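Local atomic coordinates of uncharacterized protein TCIL3000_10_9440 (Trypanosoma congolense, PDB entry 5KMX), a protein that is of unknown function but, as an insect-stage surface protein with a bilobed ectodomain, may act as a sensor at the parasite membrane. Residues S39-T44 with T55-A60. Numbering follows the deposited sequence.
Sequences SVRRRT and TVYTEA
R41 and Y57 face each other as a hydrogen-bonded antiparallel pair, and their side chains share one face of the sheet with S39, R43, T55 and E59. The CB of R41 lies over the ring of Y57 in a CH-pi contact, 4.2 Å from the ring centroid and offset toward the rim. Bent at chi2 (-78°), the arginine chain carries its guanidinium to E59, where NH1 lies 3.0 Å from OE1 in a salt bridge. That oxygen sits over the face of the guanidinium, so charge attraction holds the pair without an N-H aimed at the carboxylate. R43 instead brings NE to the edge of the Y57 ring, near its plane: its guanidinium stands nearly perpendicular to the ring (88°) and lays a face over the hydroxyl, with NE 3.3 Å from OH but poorly angled for a hydrogen bond. Arginines suit this exposed strand, since their aliphatic parts can lie along the neighbouring strand while the guanidinium groups meet E59 and the Y57 hydroxyl. The other face is more apolar. There V40 CG1 meets V56 CG1 diagonally at 3.7 Å, and V56 CG2 touches the aliphatic CG of R42; beta-branched valine suits the extended backbone and offers two methyls, one for each neighbour.

Six backbone hydrogen bonds, two for each of the pairs S39–E59, R41–Y57 and R43–T55, set the register. Second-shell partners steady the inner strand: N199 binds OE2 of E59, R201 makes a cation-pi contact with Y57, D207 accepts from T55 OG1 and V56 N, and T58 OG1 bonds to the carbonyl of W29. Within the beta hairpin of strands 36-45 and 53-63, strand 197-204 pairs antiparallel with the far edge of 53-63, placing 55-60 between two strands, while P23 and I26, after helix 11-20, pack against V56.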
loop_
_atom_site.group_PDB
_atom_site.type_symbol
_atom_site.label_atom_id
_atom_site.label_comp_id
_atom_site.label_asym_id
_atom_site.label_seq_id
_atom_site.Cartn_x
_atom_site.Cartn_y
_atom_site.Cartn_z
ATOM N N SER A 39 8.399 -16.163 2.856
ATOM C CA SER A 39 8.067 -16.601 4.207
ATOM C C SER A 39 6.659 -16.160 4.582
ATOM O O SER A 39 6.329 -14.976 4.507
ATOM C CB SER A 39 9.072 -16.046 5.218
ATOM O OG SER A 39 10.370 -16.564 4.986
ATOM N N VAL A 40 5.830 -17.118 4.986
ATOM C CA VAL A 40 4.474 -16.815 5.422
ATOM C C VAL A 40 4.510 -16.163 6.798
ATOM O O VAL A 40 5.170 -16.658 7.713
ATOM C CB VAL A 40 3.594 -18.074 5.474
ATOM C CG1 VAL A 40 2.185 -17.718 5.927
ATOM C CG2 VAL A 40 3.560 -18.754 4.111
ATOM N N ARG A 41 3.788 -15.055 6.934
ATOM C CA ARG A 41 3.759 -14.293 8.176
ATOM C C ARG A 41 2.339 -14.153 8.705
ATOM O O ARG A 41 1.496 -13.506 8.082
ATOM C CB ARG A 41 4.375 -12.909 7.966
ATOM C CG ARG A 41 5.865 -12.934 7.669
ATOM C CD ARG A 41 6.676 -13.143 8.936
ATOM N NE ARG A 41 8.040 -13.576 8.649
ATOM C CZ ARG A 41 9.021 -12.769 8.257
ATOM N NH1 ARG A 41 8.798 -11.471 8.090
ATOM N NH2 ARG A 41 10.229 -13.263 8.025
ATOM N N ARG A 42 2.081 -14.772 9.852
ATOM C CA ARG A 42 0.806 -14.626 10.538
ATOM C C ARG A 42 0.934 -13.537 11.595
ATOM O O ARG A 42 1.679 -13.686 12.563
ATOM C CB ARG A 42 0.374 -15.952 11.172
ATOM C CG ARG A 42 -1.025 -15.936 11.775
ATOM C CD ARG A 42 -1.011 -15.564 13.250
ATOM N NE ARG A 42 -2.360 -15.421 13.791
ATOM C CZ ARG A 42 -2.636 -14.907 14.987
ATOM N NH1 ARG A 42 -1.655 -14.480 15.773
ATOM N NH2 ARG A 42 -3.893 -14.815 15.397
ATOM N N ARG A 43 0.208 -12.441 11.398
ATOM C CA ARG A 43 0.233 -11.320 12.330
ATOM C C ARG A 43 -1.185 -10.946 12.737
ATOM O O ARG A 43 -2.153 -11.501 12.213
ATOM C CB ARG A 43 0.948 -10.120 11.705
ATOM C CG ARG A 43 2.306 -10.466 11.120
ATOM C CD ARG A 43 3.287 -9.310 11.231
ATOM N NE ARG A 43 2.876 -8.149 10.447
ATOM C CZ ARG A 43 3.603 -7.043 10.313
ATOM N NH1 ARG A 43 4.783 -6.943 10.909
ATOM N NH2 ARG A 43 3.150 -6.036 9.580
ATOM N N THR A 44 -1.299 -10.007 13.671
ATOM C CA THR A 44 -2.596 -9.603 14.202
ATOM C C THR A 44 -2.955 -8.175 13.803
ATOM O O THR A 44 -2.092 -7.300 13.740
ATOM C CB THR A 44 -2.633 -9.709 15.735
ATOM O OG1 THR A 44 -1.556 -8.947 16.298
ATOM C CG2 THR A 44 -2.511 -11.161 16.172
ATOM N N THR A 55 -4.282 -11.648 10.385
ATOM C CA THR A 55 -3.945 -11.270 9.016
ATOM C C THR A 55 -2.720 -12.063 8.576
ATOM O O THR A 55 -1.708 -12.088 9.276
ATOM C CB THR A 55 -3.674 -9.754 8.878
ATOM O OG1 THR A 55 -3.093 -9.483 7.596
ATOM C CG2 THR A 55 -2.735 -9.257 9.972
ATOM N N VAL A 56 -2.820 -12.716 7.421
ATOM C CA VAL A 56 -1.764 -13.611 6.955
ATOM C C VAL A 56 -1.356 -13.312 5.515
ATOM O O VAL A 56 -2.199 -13.136 4.635
ATOM C CB VAL A 56 -2.201 -15.085 7.059
ATOM C CG1 VAL A 56 -1.056 -16.012 6.669
ATOM C CG2 VAL A 56 -2.671 -15.394 8.472
ATOM N N TYR A 57 -0.046 -13.272 5.293
ATOM C CA TYR A 57 0.516 -13.022 3.975
ATOM C C TYR A 57 1.889 -13.674 3.865
ATOM O O TYR A 57 2.514 -13.985 4.880
ATOM C CB TYR A 57 0.623 -11.518 3.715
ATOM C CG TYR A 57 1.511 -10.793 4.702
ATOM C CD1 TYR A 57 2.885 -10.726 4.510
ATOM C CD2 TYR A 57 0.977 -10.174 5.826
ATOM C CE1 TYR A 57 3.701 -10.067 5.410
ATOM C CE2 TYR A 57 1.786 -9.510 6.730
ATOM C CZ TYR A 57 3.147 -9.461 6.516
ATOM O OH TYR A 57 3.957 -8.802 7.410
ATOM N N THR A 58 2.348 -13.884 2.636
ATOM C CA THR A 58 3.699 -14.375 2.389
ATOM C C THR A 58 4.535 -13.212 1.859
ATOM O O THR A 58 4.022 -12.358 1.134
ATOM C CB THR A 58 3.706 -15.554 1.393
ATOM O OG1 THR A 58 5.022 -16.116 1.315
ATOM C CG2 THR A 58 3.261 -15.103 0.011
ATOM N N GLU A 59 5.812 -13.172 2.226
ATOM C CA GLU A 59 6.641 -12.009 1.922
ATOM C C GLU A 59 8.113 -12.336 1.698
ATOM O O GLU A 59 8.576 -13.441 1.981
ATOM C CB GLU A 59 6.522 -10.975 3.051
ATOM C CG GLU A 59 7.016 -11.457 4.418
ATOM C CD GLU A 59 8.533 -11.431 4.558
ATOM O OE1 GLU A 59 9.083 -12.339 5.216
ATOM O OE2 GLU A 59 9.175 -10.503 4.021
ATOM N N ALA A 60 8.837 -11.345 1.192
ATOM C CA ALA A 60 10.280 -11.425 1.033
ATOM C C ALA A 60 10.845 -10.018 0.878
ATOM O O ALA A 60 10.113 -9.081 0.560
ATOM C CB ALA A 60 10.645 -12.284 -0.165
#